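Long-range contacts in xenavidin (Xenopus tropicalis, PDB 2UZ2), which binds biotin in a pocket at one end of an eight-stranded antiparallel beta-barrel and assembles, like other avidins, as a tetramer: residues Leu16-Ile21 against Phe36-Leu41; Glu23-Asn28 against Gly53-Thr58; Ser40-Thr45 against Trp69-Ser74. All coordinates share one frame; numbering follows the deposited sequence. Where two conformers were deposited one is given.

Contact 1: residues Leu16-Ile21 against Phe36-Leu41. With BTN (biotin), chain D.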
loop_
_atom_site.group_PDB
_atom_site.type_symbol
_atom_site.label_atom_id
_atom_site.label_comp_id
_atom_site.label_asym_id
_atom_site.label_seq_id
_atom_site.Cartn_x
_atom_site.Cartn_y
_atom_site.Cartn_z
ATOM N N LEU B 16 10.251 11.399 11.496
ATOM C CA LEU B 16 9.306 12.497 11.758
ATOM C C LEU B 16 9.369 12.978 13.213
ATOM O O LEU B 16 8.856 14.061 13.529
ATOM C CB LEU B 16 7.877 12.085 11.406
ATOM C CG LEU B 16 7.521 11.662 9.973
ATOM C CD1 LEU B 16 6.279 10.712 9.956
ATOM C CD2 LEU B 16 7.320 12.884 9.145
ATOM N N GLY B 17 10.022 12.210 14.082
ATOM C CA GLY B 17 10.151 12.545 15.519
ATOM C C GLY B 17 9.106 11.892 16.405
ATOM O O GLY B 17 9.120 12.073 17.646
ATOM N N SER B 18 8.237 11.087 15.797
ATOM C CA SER B 18 7.229 10.344 16.557
ATOM C C SER B 18 7.908 9.333 17.468
ATOM O O SER B 18 8.984 8.843 17.147
ATOM C CB SER B 18 6.244 9.619 15.638
ATOM O OG SER B 18 5.617 10.578 14.802
ATOM N N ASN B 19 7.265 9.068 18.594
ATOM C CA ASN B 19 7.829 8.241 19.639
ATOM C C ASN B 19 6.976 6.990 19.848
ATOM O O ASN B 19 5.784 7.096 20.172
ATOM C CB ASN B 19 7.875 9.109 20.896
ATOM C CG ASN B 19 8.401 8.393 22.097
ATOM O OD1 ASN B 19 9.396 7.663 22.014
ATOM N ND2 ASN B 19 7.769 8.630 23.255
ATOM N N LEU B 20 7.586 5.803 19.669
ATOM C CA LEU B 20 6.909 4.515 19.858
ATOM C C LEU B 20 7.449 3.931 21.163
ATOM O O LEU B 20 8.654 3.862 21.312
ATOM C CB LEU B 20 7.221 3.585 18.674
ATOM C CG LEU B 20 6.965 2.086 18.902
ATOM C CD1 LEU B 20 5.438 1.789 19.076
ATOM C CD2 LEU B 20 7.595 1.294 17.748
ATOM N N ILE B 21 6.579 3.569 22.093
ATOM C CA ILE B 21 7.066 2.952 23.360
ATOM C C ILE B 21 6.397 1.611 23.481
ATOM O O ILE B 21 5.174 1.505 23.435
ATOM C CB ILE B 21 6.796 3.821 24.611
ATOM C CG1 ILE B 21 7.482 5.179 24.457
ATOM C CG2 ILE B 21 7.320 3.058 25.898
ATOM C CD1 ILE B 21 7.277 6.115 25.659
ATOM N N PHE B 36 3.234 8.284 20.339
ATOM C CA PHE B 36 3.009 9.700 20.351
ATOM C C PHE B 36 3.424 10.261 18.989
ATOM O O PHE B 36 4.626 10.336 18.651
ATOM C CB PHE B 36 3.733 10.460 21.459
ATOM C CG PHE B 36 3.333 11.914 21.471
ATOM C CD1 PHE B 36 2.285 12.329 22.246
ATOM C CD2 PHE B 36 3.928 12.823 20.600
ATOM C CE1 PHE B 36 1.880 13.657 22.256
ATOM C CE2 PHE B 36 3.515 14.165 20.557
ATOM C CZ PHE B 36 2.473 14.581 21.393
ATOM N N THR B 37 2.443 10.638 18.198
ATOM C CA THR B 37 2.796 11.103 16.843
ATOM C C THR B 37 3.197 12.588 16.771
ATOM O O THR B 37 2.594 13.448 17.410
ATOM C CB THR B 37 1.678 10.815 15.823
ATOM O OG1 THR B 37 2.163 11.177 14.529
ATOM C CG2 THR B 37 0.434 11.632 16.147
ATOM N N SER B 38 4.208 12.897 15.964
ATOM C CA SER B 38 4.642 14.278 15.793
ATOM C C SER B 38 3.859 14.934 14.663
ATOM O O SER B 38 3.951 16.162 14.453
ATOM C CB SER B 38 6.139 14.340 15.514
ATOM O OG SER B 38 6.871 14.156 16.704
ATOM N N VAL B 39 3.078 14.119 13.958
ATOM C CA VAL B 39 2.243 14.550 12.826
ATOM C C VAL B 39 0.809 14.007 12.857
ATOM O O VAL B 39 0.554 12.940 13.358
ATOM C CB VAL B 39 2.888 14.234 11.443
ATOM C CG1 VAL B 39 4.206 14.981 11.292
ATOM C CG2 VAL B 39 3.040 12.743 11.232
ATOM N N SER B 40 -0.140 14.777 12.330
ATOM C CA SER B 40 -1.503 14.269 12.280
ATOM C C SER B 40 -2.241 14.856 11.091
ATOM O O SER B 40 -1.754 15.768 10.449
ATOM C CB SER B 40 -2.240 14.601 13.583
ATOM O OG SER B 40 -2.296 16.002 13.764
ATOM N N LEU B 41 -3.386 14.265 10.769
ATOM C CA LEU B 41 -4.296 14.823 9.761
ATOM C C LEU B 41 -5.138 15.923 10.413
ATOM O O LEU B 41 -5.365 16.999 9.831
ATOM C CB LEU B 41 -5.219 13.727 9.217
ATOM C CG LEU B 41 -4.637 12.516 8.519
ATOM C CD1 LEU B 41 -5.681 11.441 8.350
ATOM C CD2 LEU B 41 -4.106 12.945 7.165
HETATM C C11 BTN D . -5.179 11.550 12.740
HETATM O O11 BTN D . -6.347 11.311 12.356
HETATM O O12 BTN D . -4.715 12.695 12.515
HETATM C C10 BTN D . -4.347 10.502 13.457
HETATM C C9 BTN D . -2.856 10.817 13.423
HETATM C C8 BTN D . -2.178 10.150 12.213
HETATM C C7 BTN D . -0.680 9.973 12.393
HETATM C C2 BTN D . -0.019 9.277 11.195
HETATM S S1 BTN D . -0.425 7.658 11.139
HETATM C C6 BTN D . 1.058 7.245 10.151
HETATM C C5 BTN D . 2.144 8.292 10.319
HETATM N N1 BTN D . 3.277 7.898 11.163
HETATM C C3 BTN D . 3.376 8.715 12.222
HETATM O O3 BTN D . 4.491 8.857 13.067
HETATM N N2 BTN D . 2.265 9.436 12.350
HETATM C C4 BTN D . 1.509 9.435 11.106
HETATM O O HOH W 1 9.267 16.051 16.197
#
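Ser18 OG is gripped from two directions: it donates to the ureido oxygen O3 of biotin at 2.7 Å, and it accepts the backbone N-H of Ser38, with Ser38 N 3.0 Å from Ser18 OG and an almost straight bond (170°). A serine suits this place because one hydroxyl can give and take at once. With chi1 at -58° its oxygen stands beside its own backbone N, a rotation that sets OG where both biotin O3 and Ser38 N can reach it. The setting is the biotin end of the avidin barrel, where strand 19-25 and the loop that follows strand 30-36 part. Asn19 and Phe36 form the final backbone-to-backbone pair between them, antiparallel and hydrogen-bonded, in which Phe36 N meets Asn19 O at 2.8 Å and Asn19 N returns a bond to Phe36 O; beyond it the serine hydroxyl takes over.

From there the chain turns to the ligand. Thr37 OG1 accepts the N-H of biotin N2, 2.8 Å away, and gives its own proton to Val39 O, so the threonine hydroxyl is fixed as an acceptor for the ureido N-H. Thr37 OG1 lies in the plane of the Val39 carbonyl, on one of its lone pairs. Biotin is also held by Asn14 and Tyr35; in avidins such residues join the serine around the ureido oxygen, which would probably polarise that group.

Gly17 sits at phi 95°, where a side chain would press on the carbonyl oxygen of Leu16 and crowd Ser38 OG. On the apolar side, Leu16 and Val39 cross at about a right angle, and Trp109 of the second subunit packs on Val39. Branched Val39 serves two surfaces with one methyl: CG2 lies 4.0 Å from Leu16 CD1 and 3.6 Å from biotin C4.

Contact 2: residues Glu23-Asn28 against Gly53-Thr58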
loop_
_atom_site.group_PDB
_atom_site.type_symbol
_atom_site.label_atom_id
_atom_site.label_comp_id
_atom_site.label_asym_id
_atom_site.label_seq_id
_atom_site.Cartn_x
_atom_site.Cartn_y
_atom_site.Cartn_z
ATOM N N GLU B 23 5.846 -1.323 26.050
ATOM C CA GLU B 23 5.857 -1.435 27.514
ATOM C C GLU B 23 6.282 -2.837 27.945
ATOM O O GLU B 23 7.031 -2.997 28.901
ATOM C CB GLU B 23 4.445 -1.171 28.084
ATOM C CG GLU B 23 3.939 0.280 28.045
ATOM C CD GLU B 23 2.384 0.414 28.056
ATOM O OE1 GLU B 23 1.632 -0.610 28.145
ATOM O OE2 GLU B 23 1.894 1.559 27.970
ATOM N N SER B 24 5.758 -3.844 27.258
ATOM C CA SER B 24 5.942 -5.233 27.679
ATOM C C SER B 24 5.712 -6.181 26.509
ATOM O O SER B 24 4.921 -5.857 25.614
ATOM C CB SER B 24 4.953 -5.542 28.808
ATOM O OG SER B 24 5.212 -6.801 29.386
ATOM N N VAL B 25 6.394 -7.336 26.529
ATOM C CA VAL B 25 6.222 -8.361 25.513
ATOM C C VAL B 25 6.014 -9.694 26.251
ATOM O O VAL B 25 6.836 -10.070 27.077
ATOM C CB VAL B 25 7.454 -8.484 24.589
ATOM C CG1 VAL B 25 7.276 -9.617 23.555
ATOM C CG2 VAL B 25 7.722 -7.131 23.833
ATOM N N SER B 26 4.926 -10.372 25.922
ATOM C CA SER B 26 4.603 -11.659 26.550
ATOM C C SER B 26 5.170 -12.831 25.758
ATOM O O SER B 26 5.607 -12.674 24.627
ATOM C CB SER B 26 3.086 -11.773 26.678
ATOM O OG SER B 26 2.613 -10.761 27.545
ATOM N N GLN B 27 5.134 -14.017 26.366
ATOM C CA GLN B 27 5.720 -15.208 25.742
ATOM C C GLN B 27 4.983 -15.635 24.476
ATOM O O GLN B 27 5.534 -16.376 23.659
ATOM C CB GLN B 27 5.812 -16.359 26.745
ATOM C CG GLN B 27 4.469 -16.896 27.206
ATOM C CD GLN B 27 4.607 -18.202 27.935
ATOM O OE1 GLN B 27 5.344 -19.088 27.510
ATOM N NE2 GLN B 27 3.867 -18.352 29.008
ATOM N N ASN B 28 3.758 -15.140 24.290
ATOM C CA ASN B 28 3.014 -15.511 23.084
ATOM C C ASN B 28 3.288 -14.490 21.996
ATOM O O ASN B 28 2.659 -14.520 20.921
ATOM C CB ASN B 28 1.504 -15.595 23.339
ATOM C CG ASN B 28 0.880 -14.280 23.700
ATOM O OD1 ASN B 28 1.549 -13.304 24.092
ATOM N ND2 ASN B 28 -0.452 -14.209 23.532
ATOM N N GLY B 53 -0.185 -5.243 19.802
ATOM C CA GLY B 53 0.284 -5.965 18.635
ATOM C C GLY B 53 0.993 -7.235 19.035
ATOM O O GLY B 53 0.834 -7.739 20.167
ATOM N N TYR B 54 1.710 -7.777 18.064
ATOM C CA TYR B 54 2.481 -9.025 18.277
ATOM C C TYR B 54 3.784 -8.955 17.548
ATOM O O TYR B 54 3.848 -8.393 16.443
ATOM C CB TYR B 54 1.778 -10.211 17.668
ATOM C CG TYR B 54 0.457 -10.630 18.234
ATOM C CD1 TYR B 54 0.356 -11.439 19.360
ATOM C CD2 TYR B 54 -0.689 -10.243 17.547
ATOM C CE1 TYR B 54 -0.921 -11.830 19.828
ATOM C CE2 TYR B 54 -1.877 -10.612 17.945
ATOM C CZ TYR B 54 -2.029 -11.361 19.050
ATOM O OH TYR B 54 -3.301 -11.682 19.390
ATOM N N GLN B 55 4.796 -9.579 18.156
ATOM C CA GLN B 55 6.037 -9.886 17.458
ATOM C C GLN B 55 6.272 -11.370 17.449
ATOM O O GLN B 55 5.801 -12.080 18.361
ATOM C CB GLN B 55 7.237 -9.179 18.097
ATOM C CG GLN B 55 7.609 -9.635 19.512
ATOM C CD GLN B 55 8.996 -9.225 19.944
ATOM O OE1 GLN B 55 9.133 -8.409 20.852
ATOM N NE2 GLN B 55 10.041 -9.791 19.325
ATOM N N LYS B 56 7.023 -11.815 16.461
ATOM C CA LYS B 56 7.694 -13.116 16.562
ATOM C C LYS B 56 8.852 -13.018 17.539
ATOM O O LYS B 56 9.509 -11.982 17.615
ATOM C CB LYS B 56 8.233 -13.572 15.229
ATOM C CG LYS B 56 7.227 -13.547 14.143
ATOM C CD LYS B 56 6.128 -14.539 14.352
ATOM C CE LYS B 56 5.010 -14.204 13.456
ATOM N NZ LYS B 56 3.866 -15.203 13.377
ATOM N N LEU B 57 9.106 -14.097 18.274
ATOM C CA LEU B 57 10.226 -14.117 19.231
ATOM C C LEU B 57 11.427 -14.858 18.624
ATOM O O LEU B 57 11.993 -15.744 19.201
ATOM C CB LEU B 57 9.749 -14.690 20.575
ATOM C CG LEU B 57 8.791 -13.714 21.277
ATOM C CD1 LEU B 57 8.077 -14.416 22.427
ATOM C CD2 LEU B 57 9.545 -12.505 21.835
ATOM N N THR B 58 11.807 -14.412 17.430
ATOM C CA THR B 58 12.822 -15.041 16.614
ATOM C C THR B 58 13.955 -14.050 16.413
ATOM O O THR B 58 13.828 -12.874 16.751
ATOM C CB THR B 58 12.248 -15.344 15.166
ATOM O OG1 THR B 58 11.881 -14.133 14.514
ATOM C CG2 THR B 58 11.050 -16.308 15.227
#
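Gln55 reaches across to Val25 at the end of the avidin barrel remote from biotin, where strands 19-25 and 49-55, which flank strand 30-36 in the antiparallel sheet, run out into loops. From CB the chain steps to CG, placed between the backbone N and the carbonyl carbon (chi1 66°), and then runs extended. CG and CD pass Val25 CG1 at about a right angle to the valine, CD at 4.0 Å. OE1 goes furthest, resting 3.5 Å from Val25 CG1 and as near to CG2, so the fork of the valine straddles the amide oxygen. The other tip, NE2, turns back to its own chain and donates to the carbonyl of the next residue, Lys56 O, at 2.8 Å; the bond is close to straight (164°) and lies near the amide plane, though it meets the carbonyl from above its plane. A glutamine suits a site that is partly apolar and partly backbone, and Phe31 of the intervening strand packs against both it and Val25. Cut back to an alanine, this residue would probably leave Lys56 O without its side-chain donor and a gap beside the two Val25 methyls.

Elsewhere the segments meet through carbon and carbonyl groups, with no hydrogen bond between them. Tyr54 CD1 lies 4.2 Å from Asn28 O, while Asn28 OD1 accepts from Glu30 N. Lys56 points elsewhere, its NZ bonding to His68 and Ser72 O of the third subunit. Leu57 divides its two methyls: CD2 touches Val25 CG1 at 4.1 Å, and CD1 approaches Gln27 O at 3.4 Å.

Contact 3: residues Ser40-Thr45 against Trp69-Ser74. With BTN (biotin), chain D.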
loop_
_atom_site.group_PDB
_atom_site.type_symbol
_atom_site.label_atom_id
_atom_site.label_comp_id
_atom_site.label_asym_id
_atom_site.label_seq_id
_atom_site.Cartn_x
_atom_site.Cartn_y
_atom_site.Cartn_z
ATOM N N SER B 40 -0.140 14.777 12.330
ATOM C CA SER B 40 -1.503 14.269 12.280
ATOM C C SER B 40 -2.241 14.856 11.091
ATOM O O SER B 40 -1.754 15.768 10.449
ATOM C CB SER B 40 -2.240 14.601 13.583
ATOM O OG SER B 40 -2.296 16.002 13.764
ATOM N N LEU B 41 -3.386 14.265 10.769
ATOM C CA LEU B 41 -4.296 14.823 9.761
ATOM C C LEU B 41 -5.138 15.923 10.413
ATOM O O LEU B 41 -5.365 16.999 9.831
ATOM C CB LEU B 41 -5.219 13.727 9.217
ATOM C CG LEU B 41 -4.637 12.516 8.519
ATOM C CD1 LEU B 41 -5.681 11.441 8.350
ATOM C CD2 LEU B 41 -4.106 12.945 7.165
ATOM N N THR B 42 -5.597 15.637 11.636
ATOM C CA THR B 42 -6.474 16.525 12.402
ATOM C C THR B 42 -5.772 17.782 12.933
ATOM O O THR B 42 -4.540 17.826 13.006
ATOM C CB THR B 42 -7.132 15.766 13.593
ATOM O OG1 THR B 42 -8.167 16.574 14.150
ATOM C CG2 THR B 42 -6.119 15.430 14.716
ATOM N N ASN B 43 -6.573 18.782 13.296
ATOM C CA ASN B 43 -6.054 19.979 13.964
ATOM C C ASN B 43 -6.213 19.875 15.479
ATOM O O ASN B 43 -5.797 20.772 16.225
ATOM C CB ASN B 43 -6.691 21.265 13.417
ATOM C CG ASN B 43 -5.977 21.794 12.186
ATOM O OD1 ASN B 43 -4.947 21.259 11.765
ATOM N ND2 ASN B 43 -6.523 22.846 11.602
ATOM N N SER B 44 -6.782 18.756 15.933
ATOM C CA SER B 44 -6.955 18.492 17.367
ATOM C C SER B 44 -5.595 18.291 18.006
ATOM O O SER B 44 -4.637 17.939 17.321
ATOM C CB SER B 44 -7.847 17.261 17.616
ATOM O OG SER B 44 -9.137 17.458 17.041
ATOM N N THR B 45 -5.524 18.551 19.306
ATOM C CA THR B 45 -4.325 18.370 20.104
ATOM C C THR B 45 -3.949 16.895 20.076
ATOM O O THR B 45 -4.766 16.016 20.398
ATOM C CB THR B 45 -4.563 18.843 21.567
ATOM O OG1 THR B 45 -4.994 20.206 21.542
ATOM C CG2 THR B 45 -3.301 18.728 22.437
ATOM N N TRP B 69 -5.915 5.928 17.990
ATOM C CA TRP B 69 -5.638 7.352 18.249
ATOM C C TRP B 69 -6.669 7.885 19.225
ATOM O O TRP B 69 -7.878 7.746 18.993
ATOM C CB TRP B 69 -5.688 8.169 16.945
ATOM C CG TRP B 69 -4.683 7.679 15.954
ATOM C CD1 TRP B 69 -4.947 7.018 14.790
ATOM C CD2 TRP B 69 -3.252 7.778 16.054
ATOM N NE1 TRP B 69 -3.765 6.701 14.141
ATOM C CE2 TRP B 69 -2.709 7.150 14.907
ATOM C CE3 TRP B 69 -2.378 8.334 17.010
ATOM C CZ2 TRP B 69 -1.316 7.063 14.666
ATOM C CZ3 TRP B 69 -0.986 8.232 16.786
ATOM C CH2 TRP B 69 -0.473 7.616 15.620
ATOM N N ALA B 70 -6.179 8.571 20.256
ATOM C CA ALA B 70 -7.020 9.070 21.326
ATOM C C ALA B 70 -7.726 10.382 20.991
ATOM O O ALA B 70 -8.597 10.833 21.747
ATOM C CB ALA B 70 -6.164 9.219 22.611
ATOM N N PHE B 71 -7.379 10.989 19.853
ATOM C CA PHE B 71 -7.759 12.372 19.563
ATOM C C PHE B 71 -8.444 12.507 18.198
ATOM O O PHE B 71 -8.741 13.621 17.746
ATOM C CB PHE B 71 -6.513 13.269 19.654
ATOM C CG PHE B 71 -5.392 12.820 18.770
ATOM C CD1 PHE B 71 -5.299 13.261 17.460
ATOM C CD2 PHE B 71 -4.430 11.941 19.266
ATOM C CE1 PHE B 71 -4.278 12.832 16.625
ATOM C CE2 PHE B 71 -3.419 11.479 18.465
ATOM C CZ PHE B 71 -3.319 11.905 17.138
ATOM N N SER B 72 -8.696 11.376 17.544
ATOM C CA SER B 72 -9.350 11.382 16.224
ATOM C C SER B 72 -10.099 10.068 16.008
ATOM O O SER B 72 -9.935 9.130 16.815
ATOM C CB SER B 72 -8.317 11.578 15.105
ATOM O OG SER B 72 -7.672 10.374 14.857
ATOM N N ASP B 73 -10.923 10.007 14.951
ATOM C CA ASP B 73 -11.632 8.745 14.648
ATOM C C ASP B 73 -10.868 7.826 13.700
ATOM O O ASP B 73 -11.423 6.824 13.205
ATOM C CB ASP B 73 -13.059 9.019 14.133
ATOM C CG ASP B 73 -13.927 9.740 15.167
ATOM O OD1 ASP B 73 -13.721 9.520 16.384
ATOM O OD2 ASP B 73 -14.808 10.536 14.766
ATOM N N SER B 74 -9.573 8.113 13.514
ATOM C CA SER B 74 -8.676 7.306 12.670
ATOM C C SER B 74 -8.052 6.124 13.397
ATOM O O SER B 74 -8.087 6.041 14.630
ATOM C CB SER B 74 -7.523 8.182 12.167
ATOM O OG SER B 74 -8.031 9.280 11.426
HETATM C C11 BTN D . -5.179 11.550 12.740
HETATM O O11 BTN D . -6.347 11.311 12.356
HETATM O O12 BTN D . -4.715 12.695 12.515
HETATM C C10 BTN D . -4.347 10.502 13.457
HETATM C C9 BTN D . -2.856 10.817 13.423
HETATM C C8 BTN D . -2.178 10.150 12.213
HETATM C C7 BTN D . -0.680 9.973 12.393
HETATM C C2 BTN D . -0.019 9.277 11.195
HETATM S S1 BTN D . -0.425 7.658 11.139
HETATM C C6 BTN D . 1.058 7.245 10.151
HETATM C C5 BTN D . 2.144 8.292 10.319
HETATM N N1 BTN D . 3.277 7.898 11.163
HETATM C C3 BTN D . 3.376 8.715 12.222
HETATM O O3 BTN D . 4.491 8.857 13.067
HETATM N N2 BTN D . 2.265 9.436 12.350
HETATM C C4 BTN D . 1.509 9.435 11.106
HETATM O O HOH W 2 -9.742 15.019 15.635
#
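Thr42 meets Phe71 and Ser72 beside the valeryl tail of biotin, and the segment that carries these two arrives there from Trp69. The Trp69 indole lies flat along the tail: biotin C9 sits 3.9 Å above its ring centre, and NE1 is tied to Thr76 OG1, which helps to fix the turn of the ring. A broad aromatic plane suits an aliphatic chain of this length.

Phe71 follows, its CG placed between the backbone N and the carbonyl carbon (chi1 55°), which brings the ring down towards the tail. Thr42 CG2 comes in at the ring's edge, near its plane, 3.6 Å from Phe71 CD1, while Thr45 O lies against Phe71 CB at 3.3 Å. Trp69 CB offers an offset carbon over one face. The Phe71 carbonyl receives a water proton, and the same water also reaches Thr42 OG1 and Ser44 OG, joining the two loops.

Ser72 OG donates to biotin O11 at 3.0 Å and accepts the N-H of Ser74 (160°), making an ST turn, so that one small hydroxyl both holds ligand and shapes its loop. After Asp73, whose carbonyl binds Thr62 of the third subunit, comes Ser74, with OG donating to the same carboxylate oxygen, O11, at 2.8 Å. The other oxygen, O12, is served by the facing segment through its backbone: Leu41 N at 2.7 Å and, more nearly straight (168°), Thr42 N at 3.2 Å. Thr42 makes a second ST turn, its OG1 accepting the N-H of Ser44, which probably steadies the loop that presents the N-H groups of Leu41 and Thr42.

Two loops closing on the tail and carboxylate of biotin, with serines on one side and backbone N-H groups on the other, form the mouth of an avidin-type biotin site.

How the contacts relate
Along the chain the segments come in the order 16-21, 23-28, 36-41, 40-45, 53-58 and 69-74, so that contacts 1 and 2 interleave, as do contacts 2 and 3. Contacts 1 and 2 both use strand 19-25 of the barrel, with centres about 22 Å apart on opposite sides of the chain's centre. The centres of contacts 1 and 3 lie about 12 Å apart; the two share Ser40 and Leu41, and touch through Thr37 CG2 against Trp69 and Phe71; together they hold biotin from ureido ring to carboxylate. Contact 2, its centre about 27 Å from that of contact 3 within one chain, belongs to the other end, yet its Lys56 bonds to the 69-74 loop of the third subunit, linking the two regions through the tetramer.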